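Local coordinates for protein mRNA-capping enzyme subunit alpha (Saccharomyces cerevisiae, PDB 3KYH) that catalyses the second step of mRNA capping, transferring GMP from GTP through a covalent enzyme-GMP intermediate to the 5'-diphosphate end of RNA, at residues Val58-Tyr67 / Ile402-Arg413. Sequence-based numbering, arbitrary orientation.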
ATOM      1  N   VAL C  58      34.589  52.531  -5.587  1.00 94.01           N
ATOM      2  CA  VAL C  58      35.026  53.683  -6.409  1.00 92.72           C
ATOM      3  C   VAL C  58      36.544  53.879  -6.381  1.00 93.50           C
ATOM      4  O   VAL C  58      37.211  53.768  -7.412  1.00 86.46           O
ATOM      5  CB  VAL C  58      34.252  55.022  -6.141  1.00 91.56           C
ATOM      6  CG1 VAL C  58      34.638  56.079  -7.166  1.00 87.01           C
ATOM      7  CG2 VAL C  58      32.745  54.832  -6.230  1.00 87.65           C
ATOM      8  N   GLU C  59      37.076  54.143  -5.192  1.00103.37           N
ATOM      9  CA  GLU C  59      38.524  54.194  -4.975  1.00108.86           C
ATOM     10  C   GLU C  59      39.236  52.857  -5.258  1.00106.58           C
ATOM     11  O   GLU C  59      40.371  52.846  -5.745  1.00107.48           O
ATOM     12  CB  GLU C  59      38.863  54.711  -3.564  1.00109.89           C
ATOM     13  CG  GLU C  59      38.376  53.841  -2.391  1.00113.84           C
ATOM     14  CD  GLU C  59      36.962  54.185  -1.921  1.00126.83           C
ATOM     15  OE1 GLU C  59      36.461  53.511  -0.990  1.00121.94           O
ATOM     16  OE2 GLU C  59      36.349  55.138  -2.457  1.00137.90           O
ATOM     17  N   GLU C  60      38.557  51.746  -4.977  1.00100.20           N
ATOM     18  CA  GLU C  60      39.156  50.418  -5.075  1.00102.57           C
ATOM     19  C   GLU C  60      39.459  49.889  -6.481  1.00103.43           C
ATOM     20  O   GLU C  60      40.522  49.303  -6.711  1.00105.05           O
ATOM     21  CB  GLU C  60      38.300  49.399  -4.321  1.00101.73           C
ATOM     22  CG  GLU C  60      38.589  49.364  -2.831  1.00111.43           C
ATOM     23  CD  GLU C  60      38.138  48.073  -2.177  1.00112.98           C
ATOM     24  OE1 GLU C  60      38.411  46.979  -2.731  1.00 99.69           O
ATOM     25  OE2 GLU C  60      37.520  48.166  -1.093  1.00118.91           O
ATOM     26  N   LYS C  61      38.522  50.089  -7.406  1.00102.29           N
ATOM     27  CA  LYS C  61      38.533  49.405  -8.692  1.00102.29           C
ATOM     28  C   LYS C  61      38.278  50.316  -9.885  1.00103.81           C
ATOM     29  O   LYS C  61      38.912  50.149 -10.934  1.00112.96           O
ATOM     30  CB  LYS C  61      37.523  48.249  -8.699  1.00106.11           C
ATOM     31  CG  LYS C  61      37.508  47.354  -7.454  1.00107.03           C
ATOM     32  CD  LYS C  61      38.728  46.445  -7.302  1.00102.28           C
ATOM     33  CE  LYS C  61      38.802  45.897  -5.873  1.00131.04           C
ATOM     34  NZ  LYS C  61      37.472  45.531  -5.264  1.00129.71           N
ATOM     35  N   LEU C  62      37.352  51.259  -9.735  1.00 98.87           N
ATOM     36  CA  LEU C  62      37.057  52.224 -10.791  1.00 94.33           C
ATOM     37  C   LEU C  62      38.080  53.341 -10.801  1.00 96.22           C
ATOM     38  O   LEU C  62      38.213  54.030 -11.804  1.00 99.03           O
ATOM     39  CB  LEU C  62      35.634  52.767 -10.653  1.00 97.21           C
ATOM     40  CG  LEU C  62      34.942  53.679 -11.685  1.00104.74           C
ATOM     41  CD1 LEU C  62      35.179  55.167 -11.410  1.00 97.58           C
ATOM     42  CD2 LEU C  62      35.205  53.317 -13.155  1.00 98.07           C
ATOM     43  N   LEU C  63      38.806  53.512  -9.694  1.00101.67           N
ATOM     44  CA  LEU C  63      39.919  54.468  -9.628  1.00102.69           C
ATOM     45  C   LEU C  63      41.241  53.910 -10.178  1.00102.45           C
ATOM     46  O   LEU C  63      41.971  54.658 -10.823  1.00102.04           O
ATOM     47  CB  LEU C  63      40.091  55.050  -8.209  1.00102.19           C
ATOM     48  CG  LEU C  63      41.333  55.856  -7.755  1.00108.32           C
ATOM     49  CD1 LEU C  63      41.553  57.175  -8.513  1.00 93.53           C
ATOM     50  CD2 LEU C  63      41.281  56.137  -6.247  1.00119.31           C
ATOM     51  N   ALA C  64      41.521  52.618  -9.961  1.00100.48           N
ATOM     52  CA  ALA C  64      42.820  51.989 -10.299  1.00103.29           C
ATOM     53  C   ALA C  64      42.962  51.249 -11.659  1.00106.62           C
ATOM     54  O   ALA C  64      43.993  50.603 -11.934  1.00 99.95           O
ATOM     55  CB  ALA C  64      43.260  51.080  -9.147  1.00103.61           C
ATOM     56  N   HIS C  65      41.945  51.374 -12.515  1.00105.35           N
ATOM     57  CA  HIS C  65      41.905  50.695 -13.809  1.00101.08           C
ATOM     58  C   HIS C  65      41.291  51.588 -14.887  1.00102.07           C
ATOM     59  O   HIS C  65      41.110  52.800 -14.680  1.00 94.81           O
ATOM     60  CB  HIS C  65      41.098  49.391 -13.699  1.00100.84           C
ATOM     61  CG  HIS C  65      41.822  48.286 -12.999  1.00 96.05           C
ATOM     62  ND1 HIS C  65      41.770  48.113 -11.630  1.00 89.42           N
ATOM     63  CD2 HIS C  65      42.605  47.289 -13.481  1.00 90.67           C
ATOM     64  CE1 HIS C  65      42.508  47.066 -11.299  1.00102.71           C
ATOM     65  NE2 HIS C  65      43.026  46.549 -12.403  1.00 99.07           N
ATOM     66  N   ASP C  66      40.973  50.957 -16.025  1.00 96.94           N
ATOM     67  CA  ASP C  66      40.384  51.606 -17.199  1.00 89.09           C
ATOM     68  C   ASP C  66      39.128  50.785 -17.511  1.00 81.15           C
ATOM     69  O   ASP C  66      39.228  49.603 -17.826  1.00 72.84           O
ATOM     70  CB  ASP C  66      41.369  51.591 -18.385  1.00 94.38           C
ATOM     71  CG  ASP C  66      42.820  51.947 -17.998  1.00100.75           C
ATOM     72  OD1 ASP C  66      43.412  52.781 -18.708  1.00 94.51           O
ATOM     73  OD2 ASP C  66      43.407  51.373 -17.046  1.00109.10           O
ATOM     74  N   TYR C  67      37.954  51.408 -17.399  1.00 79.36           N
ATOM     75  CA  TYR C  67      36.667  50.695 -17.332  1.00 72.28           C
ATOM     76  C   TYR C  67      35.623  51.050 -18.390  1.00 72.54           C
ATOM     77  O   TYR C  67      35.702  52.095 -19.034  1.00 69.16           O
ATOM     78  CB  TYR C  67      36.043  50.912 -15.958  1.00 74.59           C
ATOM     79  CG  TYR C  67      36.126  49.743 -14.996  1.00 77.20           C
ATOM     80  CD1 TYR C  67      37.181  49.639 -14.072  1.00 56.42           C
ATOM     81  CD2 TYR C  67      35.101  48.787 -14.953  1.00 79.25           C
ATOM     82  CE1 TYR C  67      37.220  48.598 -13.143  1.00 50.74           C
ATOM     83  CE2 TYR C  67      35.145  47.713 -14.062  1.00 74.54           C
ATOM     84  CZ  TYR C  67      36.205  47.632 -13.158  1.00 83.15           C
ATOM     85  OH  TYR C  67      36.239  46.582 -12.264  1.00 89.04           O
ATOM     86  N   ILE C 402      31.557  61.660 -10.264  1.00 94.13           N
ATOM     87  CA  ILE C 402      32.895  61.094 -10.461  1.00 93.34           C
ATOM     88  C   ILE C 402      33.330  60.993 -11.947  1.00 96.03           C
ATOM     89  O   ILE C 402      34.469  60.599 -12.218  1.00102.21           O
ATOM     90  CB  ILE C 402      33.072  59.761  -9.653  1.00 85.37           C
ATOM     91  CG1 ILE C 402      32.729  59.970  -8.171  1.00 87.82           C
ATOM     92  CG2 ILE C 402      34.500  59.268  -9.708  1.00 94.01           C
ATOM     93  CD1 ILE C 402      32.236  58.729  -7.420  1.00 94.62           C
ATOM     94  N   VAL C 403      32.468  61.417 -12.881  1.00 91.80           N
ATOM     95  CA  VAL C 403      32.775  61.474 -14.326  1.00 96.42           C
ATOM     96  C   VAL C 403      34.170  62.038 -14.662  1.00101.74           C
ATOM     97  O   VAL C 403      34.945  61.399 -15.387  1.00107.39           O
ATOM     98  CB  VAL C 403      31.666  62.219 -15.157  1.00100.83           C
ATOM     99  CG1 VAL C 403      32.125  62.535 -16.590  1.00 78.55           C
ATOM    100  CG2 VAL C 403      30.339  61.417 -15.194  1.00110.92           C
ATOM    101  N   GLY C 404      34.499  63.212 -14.124  1.00 98.62           N
ATOM    102  CA  GLY C 404      35.778  63.856 -14.416  1.00 92.11           C
ATOM    103  C   GLY C 404      36.957  63.251 -13.673  1.00 93.55           C
ATOM    104  O   GLY C 404      38.108  63.580 -13.987  1.00 97.98           O
ATOM    105  N   ASP C 405      36.682  62.351 -12.728  1.00 89.63           N
ATOM    106  CA  ASP C 405      37.696  61.814 -11.791  1.00 94.02           C
ATOM    107  C   ASP C 405      38.265  60.414 -12.131  1.00 93.17           C
ATOM    108  O   ASP C 405      39.099  59.848 -11.394  1.00 80.80           O
ATOM    109  CB  ASP C 405      37.155  61.825 -10.355  1.00 91.39           C
ATOM    110  CG  ASP C 405      36.432  63.109 -10.012  1.00103.52           C
ATOM    111  OD1 ASP C 405      36.949  63.860  -9.148  1.00117.90           O
ATOM    112  OD2 ASP C 405      35.356  63.361 -10.614  1.00 83.52           O
ATOM    113  N   ILE C 406      37.781  59.856 -13.239  1.00 93.30           N
ATOM    114  CA  ILE C 406      38.295  58.594 -13.772  1.00 91.36           C
ATOM    115  C   ILE C 406      39.025  58.928 -15.055  1.00 87.85           C
ATOM    116  O   ILE C 406      39.880  58.166 -15.499  1.00 84.68           O
ATOM    117  CB  ILE C 406      37.184  57.573 -14.121  1.00 94.15           C
ATOM    118  CG1 ILE C 406      35.826  57.921 -13.483  1.00 93.62           C
ATOM    119  CG2 ILE C 406      37.664  56.168 -13.825  1.00 84.11           C
ATOM    120  CD1 ILE C 406      34.785  58.375 -14.494  1.00 87.54           C
ATOM    121  N   LYS C 407      38.612  60.052 -15.640  1.00 86.70           N
ATOM    122  CA  LYS C 407      39.159  60.664 -16.842  1.00 85.45           C
ATOM    123  C   LYS C 407      40.479  61.365 -16.490  1.00 87.88           C
ATOM    124  O   LYS C 407      41.459  61.207 -17.211  1.00 88.41           O
ATOM    125  CB  LYS C 407      38.093  61.630 -17.395  1.00 84.62           C
ATOM    126  CG  LYS C 407      38.467  62.480 -18.596  1.00 83.40           C
ATOM    127  CD  LYS C 407      37.213  62.845 -19.366  1.00 71.35           C
ATOM    128  CE  LYS C 407      37.504  63.699 -20.587  1.00 70.78           C
ATOM    129  NZ  LYS C 407      37.283  65.161 -20.298  1.00 62.37           N
ATOM    130  N   ARG C 408      40.495  62.128 -15.389  1.00 94.32           N
ATOM    131  CA  ARG C 408      41.716  62.733 -14.821  1.00 96.13           C
ATOM    132  C   ARG C 408      42.670  61.625 -14.424  1.00 92.82           C
ATOM    133  O   ARG C 408      43.863  61.671 -14.715  1.00 99.85           O
ATOM    134  CB  ARG C 408      41.389  63.601 -13.589  1.00 99.39           C
ATOM    135  CG  ARG C 408      42.568  63.933 -12.629  1.00105.90           C
ATOM    136  CD  ARG C 408      42.322  65.168 -11.736  1.00120.09           C
ATOM    137  NE  ARG C 408      41.120  65.074 -10.896  1.00122.13           N
ATOM    138  CZ  ARG C 408      39.936  65.637 -11.154  1.00123.09           C
ATOM    139  NH1 ARG C 408      39.733  66.382 -12.245  1.00106.91           N
ATOM    140  NH2 ARG C 408      38.934  65.450 -10.303  1.00124.84           N
ATOM    141  N   CYS C 409      42.107  60.624 -13.769  1.00 90.41           N
ATOM    142  CA  CYS C 409      42.849  59.483 -13.295  1.00 96.09           C
ATOM    143  C   CYS C 409      43.227  58.496 -14.412  1.00103.10           C
ATOM    144  O   CYS C 409      44.099  57.648 -14.204  1.00105.88           O
ATOM    145  CB  CYS C 409      42.039  58.831 -12.189  1.00 90.32           C
ATOM    146  SG  CYS C 409      43.002  57.806 -11.138  1.00100.43           S
ATOM    147  N   TRP C 410      42.598  58.644 -15.586  1.00109.42           N
ATOM    148  CA  TRP C 410      42.915  57.907 -16.825  1.00113.77           C
ATOM    149  C   TRP C 410      44.046  58.611 -17.560  1.00114.64           C
ATOM    150  O   TRP C 410      44.997  57.954 -17.994  1.00118.70           O
ATOM    151  CB  TRP C 410      41.702  57.864 -17.767  1.00116.52           C
ATOM    152  CG  TRP C 410      41.630  56.701 -18.740  1.00126.24           C
ATOM    153  CD1 TRP C 410      42.651  56.179 -19.497  1.00133.06           C
ATOM    154  CD2 TRP C 410      40.450  55.964 -19.104  1.00126.79           C
ATOM    155  NE1 TRP C 410      42.184  55.141 -20.272  1.00131.87           N
ATOM    156  CE2 TRP C 410      40.838  54.990 -20.054  1.00126.83           C
ATOM    157  CE3 TRP C 410      39.105  56.021 -18.706  1.00122.08           C
ATOM    158  CZ2 TRP C 410      39.930  54.083 -20.612  1.00123.90           C
ATOM    159  CZ3 TRP C 410      38.204  55.116 -19.258  1.00122.47           C
ATOM    160  CH2 TRP C 410      38.623  54.159 -20.201  1.00120.27           C
ATOM    161  N   ASP C 411      43.904  59.932 -17.727  1.00113.77           N
ATOM    162  CA  ASP C 411      44.931  60.812 -18.301  1.00113.62           C
ATOM    163  C   ASP C 411      46.280  60.608 -17.601  1.00114.07           C
ATOM    164  O   ASP C 411      47.336  60.757 -18.217  1.00112.74           O
ATOM    165  CB  ASP C 411      44.508  62.287 -18.197  1.00109.43           C
ATOM    166  CG  ASP C 411      43.301  62.638 -19.073  1.00114.70           C
ATOM    167  OD1 ASP C 411      42.819  61.770 -19.840  1.00119.69           O
ATOM    168  OD2 ASP C 411      42.818  63.795 -18.989  1.00102.75           O
ATOM    169  N   GLU C 412      46.216  60.237 -16.323  1.00114.74           N
ATOM    170  CA  GLU C 412      47.393  59.976 -15.503  1.00121.71           C
ATOM    171  C   GLU C 412      48.057  58.658 -15.887  1.00122.81           C
ATOM    172  O   GLU C 412      49.258  58.644 -16.166  1.00128.99           O
ATOM    173  CB  GLU C 412      47.041  60.009 -14.013  1.00125.29           C
ATOM    174  CG  GLU C 412      48.187  60.461 -13.119  1.00121.79           C
ATOM    175  CD  GLU C 412      47.697  60.966 -11.779  1.00125.10           C
ATOM    176  OE1 GLU C 412      46.842  61.881 -11.752  1.00120.81           O
ATOM    177  OE2 GLU C 412      48.178  60.445 -10.750  1.00132.59           O
ATOM    178  N   ARG C 413      47.284  57.572 -15.926  1.00118.83           N
ATOM    179  CA  ARG C 413      47.775  56.274 -16.405  1.00120.13           C
ATOM    180  C   ARG C 413      48.298  56.362 -17.845  1.00123.30           C
ATOM    181  O   ARG C 413      49.208  55.611 -18.215  1.00126.07           O
ATOM    182  CB  ARG C 413      46.671  55.215 -16.396  1.00120.14           C
ATOM    183  CG  ARG C 413      45.837  55.105 -15.143  1.00114.12           C
ATOM    184  CD  ARG C 413      44.511  54.493 -15.552  1.00113.86           C
ATOM    185  NE  ARG C 413      43.373  55.217 -14.993  1.00113.41           N
ATOM    186  CZ  ARG C 413      42.841  54.991 -13.797  1.00111.34           C
ATOM    187  NH1 ARG C 413      43.331  54.029 -13.030  1.00106.79           N
ATOM    188  NH2 ARG C 413      41.809  55.716 -13.381  1.00100.05           N
TER
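The last modelled helix, 404-416, docks back onto the nucleotidyl transferase domain in a mixed apolar and polar contact, lying against helix 55-62 and the loop that leads into strand 67-73. I402, just ahead of the helix, meets V58 tip to tip, CG1 of V58 lying 3.6 Å from CD1 of I402. One turn on, L62 crosses I406 at about a right angle. Having CG anti to the backbone N (chi1 -173°), L62 can lay CD1 against both CG1 and CG2 of I406, with CG1 at 3.5 Å. L63 adds its CD1 branch beside SG of C409.

The polar half belongs to R413. Its guanidinium comes end-on to the loop, and NH1 and NH2 both donate to the carbonyl oxygen of L63, at 2.7 Å and 2.8 Å. The two bonds are bent, with N-H...O angles of 142° and 136°, and reach that oxygen from the same face of its carbonyl plane. H65 O sits over one guanidinium face. Further along, CB of D66 rests on a face of the W410 ring, 3.6 Å from CZ2, while the carboxylate stands nearly perpendicular to the indole.

D66 OD2 forms a salt bridge with K235, just beyond strand 229-233. The L62, I406 and W410 side chains also touch S209, which follows strand 207-208 and pairs through its backbone with Y67 at the start of strand 67-73; the helix thus lies beside the loops at this margin of the catalytic-domain sheet, away from the active-site K72.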